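Local coordinates for G-protein alpha subunit Galpha7 (Naegleria fowleri, PDB 6NE6) that probably binds and hydrolyses GTP as the alpha subunit of a heterotrimeric G protein, acting as a nucleotide-dependent switch in signalling, at residues Glu74-Arg79 against Trp110-Ile115; Leu138-Lys143 against Met147-Asp152; Ser207-Lys212 against Ala264-Glu269; Arg296-Phe301 against Leu323-Asp328. All blocks are in the same frame, centred on the assembly; numbering follows the deposited sequence.

Interaction 1 (Glu74-Arg79 against Trp110-Ile115). With EDO (1,2-ethanediol), chain E.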
loop_
_atom_site.group_PDB
_atom_site.type_symbol
_atom_site.label_atom_id
_atom_site.label_comp_id
_atom_site.label_asym_id
_atom_site.label_seq_id
_atom_site.Cartn_x
_atom_site.Cartn_y
_atom_site.Cartn_z
ATOM N N GLU A 74 33.995 0.905 11.969
ATOM C CA GLU A 74 33.537 0.759 13.346
ATOM C C GLU A 74 32.535 1.848 13.699
ATOM O O GLU A 74 31.580 1.605 14.443
ATOM C CB GLU A 74 34.719 0.795 14.317
ATOM C CG GLU A 74 34.297 0.654 15.775
ATOM C CD GLU A 74 33.729 -0.726 16.109
ATOM O OE1 GLU A 74 33.882 -1.664 15.293
ATOM O OE2 GLU A 74 33.130 -0.874 17.197
ATOM N N GLU A 75 32.735 3.058 13.171
ATOM C CA GLU A 75 31.779 4.133 13.420
ATOM C C GLU A 75 30.377 3.762 12.939
ATOM O O GLU A 75 29.392 3.946 13.666
ATOM C CB GLU A 75 32.259 5.419 12.751
ATOM C CG GLU A 75 31.297 6.566 12.900
ATOM C CD GLU A 75 31.675 7.764 12.038
ATOM O OE1 GLU A 75 32.883 8.025 11.855
ATOM O OE2 GLU A 75 30.752 8.441 11.535
ATOM N N ASN A 76 30.255 3.254 11.706
ATOM C CA ASN A 76 28.930 2.863 11.219
ATOM C C ASN A 76 28.411 1.606 11.910
ATOM O O ASN A 76 27.190 1.426 12.031
ATOM C CB ASN A 76 28.953 2.661 9.702
ATOM C CG ASN A 76 28.773 3.952 8.949
ATOM O OD1 ASN A 76 28.596 5.011 9.553
ATOM N ND2 ASN A 76 28.829 3.881 7.626
ATOM N N ARG A 77 29.309 0.730 12.369
ATOM C CA ARG A 77 28.852 -0.433 13.114
ATOM C C ARG A 77 28.226 -0.012 14.438
ATOM O O ARG A 77 27.182 -0.539 14.836
ATOM C CB ARG A 77 30.003 -1.405 13.363
ATOM C CG ARG A 77 29.511 -2.806 13.733
ATOM C CD ARG A 77 30.609 -3.669 14.331
ATOM N NE ARG A 77 31.184 -3.045 15.517
ATOM C CZ ARG A 77 30.619 -3.062 16.721
ATOM N NH1 ARG A 77 29.457 -3.675 16.901
ATOM N NH2 ARG A 77 31.216 -2.465 17.744
ATOM N N GLN A 78 28.849 0.941 15.127
ATOM C CA GLN A 78 28.303 1.396 16.401
ATOM C C GLN A 78 27.021 2.179 16.182
ATOM O O GLN A 78 26.082 2.094 16.980
ATOM C CB GLN A 78 29.345 2.235 17.140
ATOM C CG GLN A 78 30.530 1.414 17.626
ATOM C CD GLN A 78 31.695 2.267 18.100
ATOM O OE1 GLN A 78 31.758 3.468 17.827
ATOM N NE2 GLN A 78 32.631 1.644 18.807
ATOM N N ARG A 79 26.964 2.928 15.085
ATOM C CA ARG A 79 25.751 3.635 14.705
ATOM C C ARG A 79 24.614 2.654 14.437
ATOM O O ARG A 79 23.475 2.862 14.878
ATOM C CB ARG A 79 26.080 4.491 13.480
ATOM C CG ARG A 79 25.032 5.439 12.997
ATOM C CD ARG A 79 25.653 6.362 11.940
ATOM N NE ARG A 79 26.356 7.491 12.551
ATOM C CZ ARG A 79 27.602 7.863 12.271
ATOM N NH1 ARG A 79 28.325 7.218 11.355
ATOM N NH2 ARG A 79 28.130 8.908 12.912
ATOM N N TRP A 110 22.456 5.360 5.700
ATOM C CA TRP A 110 21.912 5.161 4.360
ATOM C C TRP A 110 22.989 5.239 3.276
ATOM O O TRP A 110 22.732 4.821 2.140
ATOM C CB TRP A 110 20.798 6.195 4.154
ATOM C CG TRP A 110 20.032 6.212 2.847
ATOM C CD1 TRP A 110 19.777 7.312 2.090
ATOM C CD2 TRP A 110 19.375 5.111 2.185
ATOM N NE1 TRP A 110 19.026 6.975 0.989
ATOM C CE2 TRP A 110 18.764 5.632 1.024
ATOM C CE3 TRP A 110 19.252 3.743 2.456
ATOM C CZ2 TRP A 110 18.034 4.834 0.130
ATOM C CZ3 TRP A 110 18.531 2.946 1.562
ATOM C CH2 TRP A 110 17.934 3.502 0.414
ATOM N N LYS A 111 24.197 5.725 3.612
ATOM C CA LYS A 111 25.344 5.727 2.704
ATOM C C LYS A 111 26.221 4.483 2.832
ATOM O O LYS A 111 27.131 4.302 2.011
ATOM C CB LYS A 111 26.220 6.965 2.959
ATOM C CG LYS A 111 25.469 8.293 2.932
ATOM C CD LYS A 111 26.413 9.426 3.350
ATOM C CE LYS A 111 25.653 10.619 3.936
ATOM N NZ LYS A 111 26.586 11.594 4.613
ATOM N N GLU A 112 25.968 3.630 3.824
ATOM C CA GLU A 112 26.852 2.498 4.106
ATOM C C GLU A 112 26.701 1.423 3.030
ATOM O O GLU A 112 25.581 0.988 2.747
ATOM C CB GLU A 112 26.528 1.938 5.501
ATOM C CG GLU A 112 26.991 0.522 5.766
ATOM C CD GLU A 112 28.500 0.393 5.737
ATOM O OE1 GLU A 112 29.191 1.340 6.171
ATOM O OE2 GLU A 112 29.000 -0.651 5.274
ATOM N N PRO A 113 27.794 0.980 2.407
ATOM C CA PRO A 113 27.653 0.015 1.302
ATOM C C PRO A 113 26.946 -1.274 1.691
ATOM O O PRO A 113 26.158 -1.797 0.890
ATOM C CB PRO A 113 29.107 -0.234 0.863
ATOM C CG PRO A 113 29.977 0.377 1.925
ATOM C CD PRO A 113 29.168 1.481 2.540
ATOM N N ALA A 114 27.176 -1.796 2.899
ATOM C CA ALA A 114 26.463 -3.010 3.302
ATOM C C ALA A 114 24.959 -2.782 3.326
ATOM O O ALA A 114 24.184 -3.639 2.886
ATOM C CB ALA A 114 26.940 -3.491 4.672
ATOM N N ILE A 115 24.531 -1.629 3.849
ATOM C CA ILE A 115 23.114 -1.274 3.878
ATOM C C ILE A 115 22.552 -1.210 2.461
ATOM O O ILE A 115 21.459 -1.716 2.182
ATOM C CB ILE A 115 22.930 0.065 4.619
ATOM C CG1 ILE A 115 23.267 -0.111 6.095
ATOM C CG2 ILE A 115 21.510 0.620 4.427
ATOM C CD1 ILE A 115 22.254 -1.007 6.865
HETATM C C1 EDO E . 33.662 -2.960 11.709
HETATM O O1 EDO E . 34.428 -2.727 12.897
HETATM C C2 EDO E . 34.431 -2.432 10.505
HETATM O O2 EDO E . 35.676 -3.128 10.385
#
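Asn76 and Glu112 make a single, buried side-chain hydrogen bond between the first turn of helix 74-89 and the N-cap residue of helix 113-120, in the all-helical part of the G-alpha fold. Asn76 ND2 donates to Glu112 OE1 over 3.0 Å, almost perfectly straight (175° at the hydrogen). The acceptor lies in the amide plane and is used through its anti lone pair, while amide and carboxylate stand nearly perpendicular, 87° apart. The side chains run alongside each other in opposing senses, with Asn76 ND2 also 3.7 Å from Glu112 CB. The Glu112 chain leaves with CG anti to the backbone N and bends at chi2 (64°), folding the carboxylate back to the helix start. There Glu112 OE2 caps the helix by accepting from Ala114 N at 3.2 Å, while Ser72 supplies a further hydrogen bond to OE1. The other end of the Asn76 amide is held too: Arg79 NH1 reaches Asn76 OD1 at 2.9 Å, nearly in line with the C=O bond, and the same guanidinium grips Glu75 OE2 with both terminal nitrogens. With both ends engaged, the amide's rotation is fixed, and the buried carboxylate gains N-H and hydroxyl partners that would probably favour its charged form.

Interaction 2 (Leu138-Lys143 against Met147-Asp152). With EDO (1,2-ethanediol), chain G.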
loop_
_atom_site.group_PDB
_atom_site.type_symbol
_atom_site.label_atom_id
_atom_site.label_comp_id
_atom_site.label_asym_id
_atom_site.label_seq_id
_atom_site.Cartn_x
_atom_site.Cartn_y
_atom_site.Cartn_z
ATOM N N LEU A 138 15.639 12.831 3.989
ATOM C CA LEU A 138 15.933 13.087 5.394
ATOM C C LEU A 138 16.439 14.504 5.656
ATOM O O LEU A 138 16.354 14.964 6.797
ATOM C CB LEU A 138 16.925 12.052 5.920
ATOM C CG LEU A 138 16.323 10.730 6.404
ATOM C CD1 LEU A 138 17.432 9.730 6.712
ATOM C CD2 LEU A 138 15.446 10.954 7.640
ATOM N N ASP A 139 16.957 15.213 4.641
ATOM C CA ASP A 139 17.348 16.602 4.865
ATOM C C ASP A 139 16.159 17.432 5.326
ATOM O O ASP A 139 16.286 18.265 6.231
ATOM C CB ASP A 139 17.958 17.203 3.596
ATOM C CG ASP A 139 19.358 16.694 3.329
ATOM O OD1 ASP A 139 20.064 16.357 4.303
ATOM O OD2 ASP A 139 19.752 16.629 2.144
ATOM N N ARG A 140 14.990 17.202 4.724
ATOM C CA ARG A 140 13.765 17.888 5.123
ATOM C C ARG A 140 13.131 17.234 6.349
ATOM O O ARG A 140 12.694 17.929 7.276
ATOM C CB ARG A 140 12.783 17.898 3.944
ATOM C CG ARG A 140 11.389 18.467 4.230
ATOM C CD ARG A 140 10.489 18.448 2.965
ATOM N NE ARG A 140 10.423 17.122 2.346
ATOM C CZ ARG A 140 9.587 16.163 2.744
ATOM N NH1 ARG A 140 8.743 16.403 3.736
ATOM N NH2 ARG A 140 9.593 14.964 2.154
ATOM N N ILE A 141 13.050 15.896 6.357
ATOM C CA ILE A 141 12.300 15.188 7.397
ATOM C C ILE A 141 13.030 15.228 8.735
ATOM O O ILE A 141 12.397 15.180 9.793
ATOM C CB ILE A 141 12.029 13.742 6.939
ATOM C CG1 ILE A 141 11.124 13.733 5.703
ATOM C CG2 ILE A 141 11.442 12.883 8.077
ATOM C CD1 ILE A 141 10.955 12.332 5.108
ATOM N N GLY A 142 14.359 15.297 8.718
ATOM C CA GLY A 142 15.155 15.340 9.934
ATOM C C GLY A 142 15.253 16.688 10.606
ATOM O O GLY A 142 15.843 16.797 11.683
ATOM N N LYS A 143 14.684 17.727 10.004
ATOM C CA LYS A 143 14.744 19.056 10.597
ATOM C C LYS A 143 13.910 19.120 11.874
ATOM O O LYS A 143 12.865 18.474 11.993
ATOM C CB LYS A 143 14.231 20.106 9.612
ATOM C CG LYS A 143 15.035 20.258 8.335
ATOM C CD LYS A 143 16.249 21.122 8.547
ATOM C CE LYS A 143 16.848 21.555 7.219
ATOM N NZ LYS A 143 18.087 22.356 7.435
ATOM N N MET A 147 7.279 19.164 9.518
ATOM C CA MET A 147 5.852 18.875 9.504
ATOM C C MET A 147 5.614 18.040 8.257
ATOM O O MET A 147 5.971 18.487 7.146
ATOM C CB MET A 147 5.004 20.153 9.487
ATOM C CG MET A 147 4.943 20.839 10.835
ATOM S SD MET A 147 4.052 19.762 11.970
ATOM C CE MET A 147 2.595 19.470 10.982
ATOM N N PRO A 148 5.053 16.835 8.384
ATOM C CA PRO A 148 4.841 15.972 7.217
ATOM C C PRO A 148 4.163 16.686 6.059
ATOM O O PRO A 148 3.200 17.439 6.234
ATOM C CB PRO A 148 3.953 14.853 7.774
ATOM C CG PRO A 148 4.406 14.733 9.200
ATOM C CD PRO A 148 4.738 16.137 9.645
ATOM N N SER A 149 4.693 16.443 4.864
ATOM C CA SER A 149 4.080 16.913 3.639
ATOM C C SER A 149 2.919 16.012 3.250
ATOM O O SER A 149 2.750 14.894 3.751
ATOM C CB SER A 149 5.091 16.939 2.491
ATOM O OG SER A 149 5.503 15.615 2.153
ATOM N N GLU A 150 2.117 16.526 2.326
ATOM C CA GLU A 150 1.064 15.738 1.706
ATOM C C GLU A 150 1.596 14.400 1.204
ATOM O O GLU A 150 1.038 13.341 1.510
ATOM C CB GLU A 150 0.476 16.565 0.567
ATOM C CG GLU A 150 -0.868 16.163 0.093
ATOM C CD GLU A 150 -1.432 17.218 -0.832
ATOM O OE1 GLU A 150 -1.060 17.215 -2.024
ATOM O OE2 GLU A 150 -2.199 18.081 -0.354
ATOM N N GLU A 151 2.697 14.429 0.444
ATOM C CA GLU A 151 3.234 13.188 -0.106
ATOM C C GLU A 151 3.767 12.276 0.998
ATOM O O GLU A 151 3.619 11.048 0.924
ATOM C CB GLU A 151 4.328 13.497 -1.132
ATOM C CG GLU A 151 4.914 12.245 -1.775
ATOM C CD GLU A 151 5.886 12.551 -2.895
ATOM O OE1 GLU A 151 6.225 13.738 -3.074
ATOM O OE2 GLU A 151 6.306 11.600 -3.593
ATOM N N ASP A 152 4.366 12.855 2.042
ATOM C CA ASP A 152 4.793 12.051 3.192
ATOM C C ASP A 152 3.646 11.220 3.751
ATOM O O ASP A 152 3.828 10.048 4.099
ATOM C CB ASP A 152 5.336 12.936 4.312
ATOM C CG ASP A 152 6.657 13.603 3.972
ATOM O OD1 ASP A 152 7.294 13.311 2.920
ATOM O OD2 ASP A 152 7.057 14.450 4.794
HETATM C C1 EDO G . 20.721 14.734 7.469
HETATM O O1 EDO G . 22.016 14.714 8.105
HETATM C C2 EDO G . 19.658 14.154 8.401
HETATM O O2 EDO G . 18.597 15.101 8.618
HETATM O O HOH W 1 7.878 18.792 5.160
#
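Asp152 OD2 is gripped by Arg140 NH1 at 2.8 Å and by the backbone N of Ser149 at 3.1 Å, both from the same face of the carboxylate plane, and Tyr146 OH adds a third hydrogen bond. Arg140 meets the carboxylate end-on: its NH2 reaches Asp152 OD1 at 2.9 Å through the syn lone pair, completing a two-bond salt bridge with the planes only 27° apart. The arginine extends from helix 138-141 and bends at chi3 (53°) to present this edge, while Ile141 CG1 lies over one guanidinium face, displaced toward its rim. Together with the bond from Ser149 N to Asp152 OD2, the acceptance by Ser149 OG from Asp152 N at 3.0 Å completes a capping box at the start of helix 150-154. A water bridges Arg140 NH1 and Met147 O. Tyr133 OH bonds to Asp152 OD1, joining helix 131-136 to the cluster. The carboxylate thus serves cap and salt bridge together and links the two short helices across the intervening loop; so many donors around it would probably stabilise its negative charge.

Interaction 3 (Ser207-Lys212 against Ala264-Glu269); sequences SEFDQK and ADTFEE
Thr266 points its side chain at the backbone of Phe209, joining two loops of the Ras-like, P-loop GTPase domain: the one after strand 199-205 and the one between helices 250-258 and 277-291. The threonine hydroxyl sits beside its own backbone N, anti to the carbonyl carbon (chi1 -55°), and this turns OG1 onto Phe209 O. The methyl CG2 accompanies it, and at 3.4 Å from Phe209 O it flanks the same carbonyl. The Phe209 ring is presented edge-on: Thr266 OG1 lies near the ring plane, 4.3 Å from Phe209 CD2, while the carboxylate carbon of Asp210 lies over one ring face near its rim. On the second loop, Thr266 CG2 rests over a face of the Phe267 ring, 3.4 Å above its plane and toward its rim, so the hydroxyl faces one aromatic edge and the methyl the face of another ring. Phe209 and Phe267 both pack on Met222 of helix 221-235. The Asp210 carboxylate turns elsewhere, to Ser261 and Lys256. Asn220 ND2 also donates to Phe209 O, giving this carbonyl two side-chain donors. The bond from Thr266 OG1 to Phe209 O is short, 2.7 Å, with the donor tilted 33° from the carbonyl plane.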
loop_
_atom_site.group_PDB
_atom_site.type_symbol
_atom_site.label_atom_id
_atom_site.label_comp_id
_atom_site.label_asym_id
_atom_site.label_seq_id
_atom_site.Cartn_x
_atom_site.Cartn_y
_atom_site.Cartn_z
ATOM N N SER A 207 3.227 -5.700 -7.553
ATOM C CA SER A 207 4.669 -5.686 -7.344
ATOM C C SER A 207 5.135 -6.737 -6.347
ATOM O O SER A 207 6.354 -6.916 -6.213
ATOM C CB SER A 207 5.121 -4.304 -6.874
ATOM O OG SER A 207 4.469 -3.956 -5.663
ATOM N N GLU A 208 4.212 -7.431 -5.663
ATOM C CA GLU A 208 4.581 -8.360 -4.591
ATOM C C GLU A 208 4.975 -9.742 -5.114
ATOM O O GLU A 208 5.146 -10.659 -4.301
ATOM C CB GLU A 208 3.433 -8.507 -3.580
ATOM C CG GLU A 208 2.215 -9.244 -4.116
ATOM C CD GLU A 208 1.074 -9.338 -3.120
ATOM O OE1 GLU A 208 1.176 -8.763 -2.014
ATOM O OE2 GLU A 208 0.074 -10.009 -3.455
ATOM N N PHE A 209 5.135 -9.903 -6.437
ATOM C CA PHE A 209 5.410 -11.225 -6.992
ATOM C C PHE A 209 6.724 -11.814 -6.479
ATOM O O PHE A 209 6.893 -13.035 -6.519
ATOM C CB PHE A 209 5.426 -11.169 -8.530
ATOM C CG PHE A 209 6.612 -10.451 -9.121
ATOM C CD1 PHE A 209 6.545 -9.093 -9.409
ATOM C CD2 PHE A 209 7.800 -11.136 -9.420
ATOM C CE1 PHE A 209 7.625 -8.424 -9.968
ATOM C CE2 PHE A 209 8.884 -10.478 -9.983
ATOM C CZ PHE A 209 8.808 -9.124 -10.260
ATOM N N ASP A 210 7.654 -10.984 -6.015
ATOM C CA ASP A 210 8.962 -11.475 -5.583
ATOM C C ASP A 210 9.177 -11.270 -4.087
ATOM O O ASP A 210 10.321 -11.242 -3.626
ATOM C CB ASP A 210 10.092 -10.833 -6.403
ATOM C CG ASP A 210 10.174 -9.316 -6.230
ATOM O OD1 ASP A 210 9.361 -8.747 -5.479
ATOM O OD2 ASP A 210 11.059 -8.678 -6.847
ATOM N N GLN A 211 8.095 -11.175 -3.310
ATOM C CA GLN A 211 8.199 -10.922 -1.879
ATOM C C GLN A 211 7.607 -12.066 -1.072
ATOM O O GLN A 211 6.738 -12.796 -1.542
ATOM C CB GLN A 211 7.481 -9.631 -1.495
ATOM C CG GLN A 211 8.175 -8.384 -1.981
ATOM C CD GLN A 211 7.277 -7.178 -1.860
ATOM O OE1 GLN A 211 6.850 -6.617 -2.857
ATOM N NE2 GLN A 211 6.974 -6.780 -0.626
ATOM N N LYS A 212 8.075 -12.181 0.174
ATOM C CA LYS A 212 7.575 -13.151 1.141
ATOM C C LYS A 212 6.545 -12.510 2.071
ATOM O O LYS A 212 6.621 -11.319 2.388
ATOM C CB LYS A 212 8.732 -13.710 1.976
ATOM C CG LYS A 212 9.803 -14.411 1.166
ATOM C CD LYS A 212 9.211 -15.593 0.419
ATOM C CE LYS A 212 10.272 -16.411 -0.319
ATOM N NZ LYS A 212 9.605 -17.524 -1.067
ATOM N N ALA A 264 9.411 -15.480 -13.647
ATOM C CA ALA A 264 9.534 -16.933 -13.716
ATOM C C ALA A 264 10.236 -17.533 -12.505
ATOM O O ALA A 264 10.126 -18.747 -12.284
ATOM C CB ALA A 264 10.278 -17.341 -14.988
ATOM N N ASP A 265 10.968 -16.726 -11.731
ATOM C CA ASP A 265 11.568 -17.221 -10.499
ATOM C C ASP A 265 10.533 -17.464 -9.411
ATOM O O ASP A 265 10.829 -18.176 -8.445
ATOM C CB ASP A 265 12.644 -16.253 -10.000
ATOM C CG ASP A 265 13.959 -16.413 -10.744
ATOM O OD1 ASP A 265 14.199 -17.505 -11.303
ATOM O OD2 ASP A 265 14.762 -15.458 -10.768
ATOM N N THR A 266 9.343 -16.875 -9.534
ATOM C CA THR A 266 8.191 -17.186 -8.696
ATOM C C THR A 266 7.197 -18.114 -9.377
ATOM O O THR A 266 6.688 -19.039 -8.742
ATOM C CB THR A 266 7.445 -15.910 -8.302
ATOM O OG1 THR A 266 8.352 -14.998 -7.673
ATOM C CG2 THR A 266 6.291 -16.251 -7.346
ATOM N N PHE A 267 6.872 -17.858 -10.642
ATOM C CA PHE A 267 5.854 -18.617 -11.369
ATOM C C PHE A 267 6.510 -19.330 -12.546
ATOM O O PHE A 267 6.680 -18.749 -13.625
ATOM C CB PHE A 267 4.724 -17.701 -11.825
ATOM C CG PHE A 267 3.947 -17.098 -10.687
ATOM C CD1 PHE A 267 2.956 -17.826 -10.053
ATOM C CD2 PHE A 267 4.219 -15.813 -10.245
ATOM C CE1 PHE A 267 2.250 -17.288 -9.005
ATOM C CE2 PHE A 267 3.511 -15.271 -9.197
ATOM C CZ PHE A 267 2.529 -16.015 -8.573
ATOM N N GLU A 268 6.849 -20.604 -12.344
ATOM C CA GLU A 268 7.541 -21.371 -13.372
ATOM C C GLU A 268 6.718 -21.524 -14.642
ATOM O O GLU A 268 7.288 -21.814 -15.697
ATOM C CB GLU A 268 7.912 -22.751 -12.831
ATOM C CG GLU A 268 8.935 -22.719 -11.709
ATOM C CD GLU A 268 9.466 -24.104 -11.380
ATOM O OE1 GLU A 268 9.088 -25.065 -12.083
ATOM O OE2 GLU A 268 10.262 -24.231 -10.425
ATOM N N GLU A 269 5.396 -21.350 -14.568
ATOM C CA GLU A 269 4.558 -21.430 -15.756
ATOM C C GLU A 269 4.662 -20.197 -16.649
ATOM O O GLU A 269 4.193 -20.246 -17.791
ATOM C CB GLU A 269 3.095 -21.651 -15.355
#

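Interaction 4 (Arg296-Phe301 against Leu323-Asp328)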
loop_
_atom_site.group_PDB
_atom_site.type_symbol
_atom_site.label_atom_id
_atom_site.label_comp_id
_atom_site.label_asym_id
_atom_site.label_seq_id
_atom_site.Cartn_x
_atom_site.Cartn_y
_atom_site.Cartn_z
ATOM N N ARG A 296 -17.328 -13.726 -11.983
ATOM C CA ARG A 296 -18.054 -12.775 -11.156
ATOM C C ARG A 296 -17.452 -11.373 -11.201
ATOM O O ARG A 296 -18.153 -10.403 -10.888
ATOM C CB ARG A 296 -18.118 -13.309 -9.719
ATOM C CG ARG A 296 -18.773 -14.693 -9.672
ATOM C CD ARG A 296 -18.874 -15.263 -8.259
ATOM N NE ARG A 296 -20.146 -14.943 -7.614
ATOM C CZ ARG A 296 -20.363 -15.012 -6.301
ATOM N NH1 ARG A 296 -19.385 -15.389 -5.465
ATOM N NH2 ARG A 296 -21.564 -14.695 -5.819
ATOM N N LEU A 297 -16.190 -11.234 -11.606
ATOM C CA LEU A 297 -15.610 -9.905 -11.722
ATOM C C LEU A 297 -16.310 -9.100 -12.807
ATOM O O LEU A 297 -16.580 -9.593 -13.908
ATOM C CB LEU A 297 -14.114 -9.987 -12.038
ATOM C CG LEU A 297 -13.206 -10.461 -10.908
ATOM C CD1 LEU A 297 -11.792 -10.699 -11.453
ATOM C CD2 LEU A 297 -13.184 -9.421 -9.777
ATOM N N ARG A 298 -16.591 -7.842 -12.491
ATOM C CA ARG A 298 -17.096 -6.927 -13.499
ATOM C C ARG A 298 -15.993 -6.545 -14.481
ATOM O O ARG A 298 -16.207 -6.543 -15.706
ATOM C CB ARG A 298 -17.673 -5.693 -12.817
ATOM C CG ARG A 298 -18.151 -4.655 -13.758
ATOM C CD ARG A 298 -19.364 -5.128 -14.525
ATOM N NE ARG A 298 -19.838 -4.035 -15.354
ATOM C CZ ARG A 298 -20.944 -4.063 -16.084
ATOM N NH1 ARG A 298 -21.717 -5.144 -16.092
ATOM N NH2 ARG A 298 -21.268 -3.005 -16.808
ATOM N N ASP A 299 -14.811 -6.212 -13.964
ATOM C CA ASP A 299 -13.680 -5.862 -14.818
ATOM C C ASP A 299 -12.397 -5.951 -13.993
ATOM O O ASP A 299 -12.429 -6.110 -12.771
ATOM C CB ASP A 299 -13.885 -4.466 -15.422
ATOM C CG ASP A 299 -13.305 -4.333 -16.821
ATOM O OD1 ASP A 299 -12.446 -5.155 -17.215
ATOM O OD2 ASP A 299 -13.713 -3.389 -17.520
ATOM N N VAL A 300 -11.257 -5.833 -14.679
ATOM C CA VAL A 300 -9.937 -5.838 -14.051
ATOM C C VAL A 300 -9.175 -4.624 -14.563
ATOM O O VAL A 300 -9.168 -4.365 -15.770
ATOM C CB VAL A 300 -9.147 -7.128 -14.356
ATOM C CG1 VAL A 300 -7.752 -7.040 -13.770
ATOM C CG2 VAL A 300 -9.871 -8.364 -13.820
ATOM N N PHE A 301 -8.556 -3.866 -13.650
ATOM C CA PHE A 301 -7.834 -2.649 -14.008
ATOM C C PHE A 301 -6.439 -2.681 -13.405
ATOM O O PHE A 301 -6.261 -3.091 -12.253
ATOM C CB PHE A 301 -8.542 -1.363 -13.509
ATOM C CG PHE A 301 -9.872 -1.091 -14.156
ATOM C CD1 PHE A 301 -9.957 -0.304 -15.297
ATOM C CD2 PHE A 301 -11.041 -1.594 -13.609
ATOM C CE1 PHE A 301 -11.192 -0.044 -15.894
ATOM C CE2 PHE A 301 -12.276 -1.326 -14.201
ATOM C CZ PHE A 301 -12.348 -0.565 -15.336
ATOM N N LEU A 323 -22.129 3.246 -13.164
ATOM C CA LEU A 323 -23.340 3.932 -13.602
ATOM C C LEU A 323 -23.977 3.217 -14.783
ATOM O O LEU A 323 -25.208 3.143 -14.880
ATOM C CB LEU A 323 -23.032 5.384 -13.961
ATOM C CG LEU A 323 -22.763 6.328 -12.785
ATOM C CD1 LEU A 323 -22.607 7.749 -13.271
ATOM C CD2 LEU A 323 -23.901 6.220 -11.769
ATOM N N SER A 324 -23.157 2.669 -15.681
ATOM C CA SER A 324 -23.716 2.015 -16.861
ATOM C C SER A 324 -24.464 0.740 -16.492
ATOM O O SER A 324 -25.418 0.365 -17.180
ATOM C CB SER A 324 -22.615 1.724 -17.885
ATOM O OG SER A 324 -21.857 0.584 -17.527
ATOM N N ALA A 325 -24.066 0.078 -15.406
ATOM C CA ALA A 325 -24.730 -1.130 -14.928
ATOM C C ALA A 325 -25.955 -0.847 -14.065
ATOM O O ALA A 325 -26.723 -1.776 -13.798
ATOM C CB ALA A 325 -23.741 -1.985 -14.131
ATOM N N GLU A 326 -26.158 0.404 -13.642
ATOM C CA GLU A 326 -27.254 0.727 -12.732
ATOM C C GLU A 326 -28.607 0.335 -13.318
ATOM O O GLU A 326 -29.467 -0.200 -12.609
ATOM C CB GLU A 326 -27.216 2.221 -12.401
ATOM C CG GLU A 326 -28.288 2.712 -11.440
ATOM C CD GLU A 326 -28.030 4.141 -10.982
ATOM O OE1 GLU A 326 -26.912 4.418 -10.499
ATOM O OE2 GLU A 326 -28.936 4.991 -11.117
ATOM N N ASN A 327 -28.813 0.579 -14.612
ATOM C CA ASN A 327 -30.087 0.279 -15.251
ATOM C C ASN A 327 -30.103 -1.086 -15.937
ATOM O O ASN A 327 -30.911 -1.295 -16.847
ATOM C CB ASN A 327 -30.448 1.377 -16.254
ATOM C CG ASN A 327 -30.825 2.684 -15.576
ATOM O OD1 ASN A 327 -31.564 2.698 -14.589
ATOM N ND2 ASN A 327 -30.313 3.790 -16.099
ATOM N N ASP A 328 -29.233 -2.008 -15.522
ATOM C CA ASP A 328 -29.204 -3.340 -16.117
ATOM C C ASP A 328 -30.455 -4.125 -15.746
ATOM O O ASP A 328 -30.843 -4.181 -14.576
ATOM C CB ASP A 328 -27.972 -4.115 -15.650
ATOM C CG ASP A 328 -26.713 -3.744 -16.410
ATOM O OD1 ASP A 328 -26.795 -2.939 -17.361
ATOM O OD2 ASP A 328 -25.639 -4.270 -16.041
HETATM O O HOH W 2 -22.770 -1.913 -18.909
#
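Ser324, in the last turn of helix 308-326, meets Arg298 near the edge of its guanidinium, but its OG stays 3.7 Å from Arg298 NH2 and a water closes the gap. That water accepts from Arg298 NH2 at 2.8 Å and donates to Ser324 OG at 3.0 Å; the hydroxyl is also bonded to Asp321 O one turn earlier. Ala325 follows with its methyl over one face of the guanidinium, its CB 3.8 Å from Arg298 NH2 and displaced toward the rim. Beyond the helix, Asp328 turns its carboxylate back toward the arginine, its plane 47° from the guanidinium; Asp328 OD2 is 4.0 Å from Arg298 NH1, an electrostatic approach too long for a salt bridge. The firmer charge partner is Asp321, which binds Arg298 NE. Arg298 reaches the helix with CG anti to the backbone N (chi1 177°) and a bend at chi2. The contact lies at the surface, where the C-terminal helix passes beside edge strand 297-302, which pairs with strand 242-248; Arg298 also touches Tyr244 there.

Overall arrangement
The four contacts follow one another along the chain and none touches another. Interactions 1 and 2 belong to the helical part, with centres about 23 Å apart and nearest atoms about 6 Å apart; both place an acidic side chain at a helix start. Interactions 3 and 4 belong to the Ras-like part, their centres about 30 Å apart: the former joins loops, the latter sets the C-terminal helix against an edge strand. Interactions 1 and 4 are the most distant pair, about 53 Å between centres, on opposite sides of the chain's centre. The nucleotide site is expected at the P-loop-like segment around Gly16, Gly21, Lys22 and Ser23; no nucleotide is bound, and none of the contacts includes these residues.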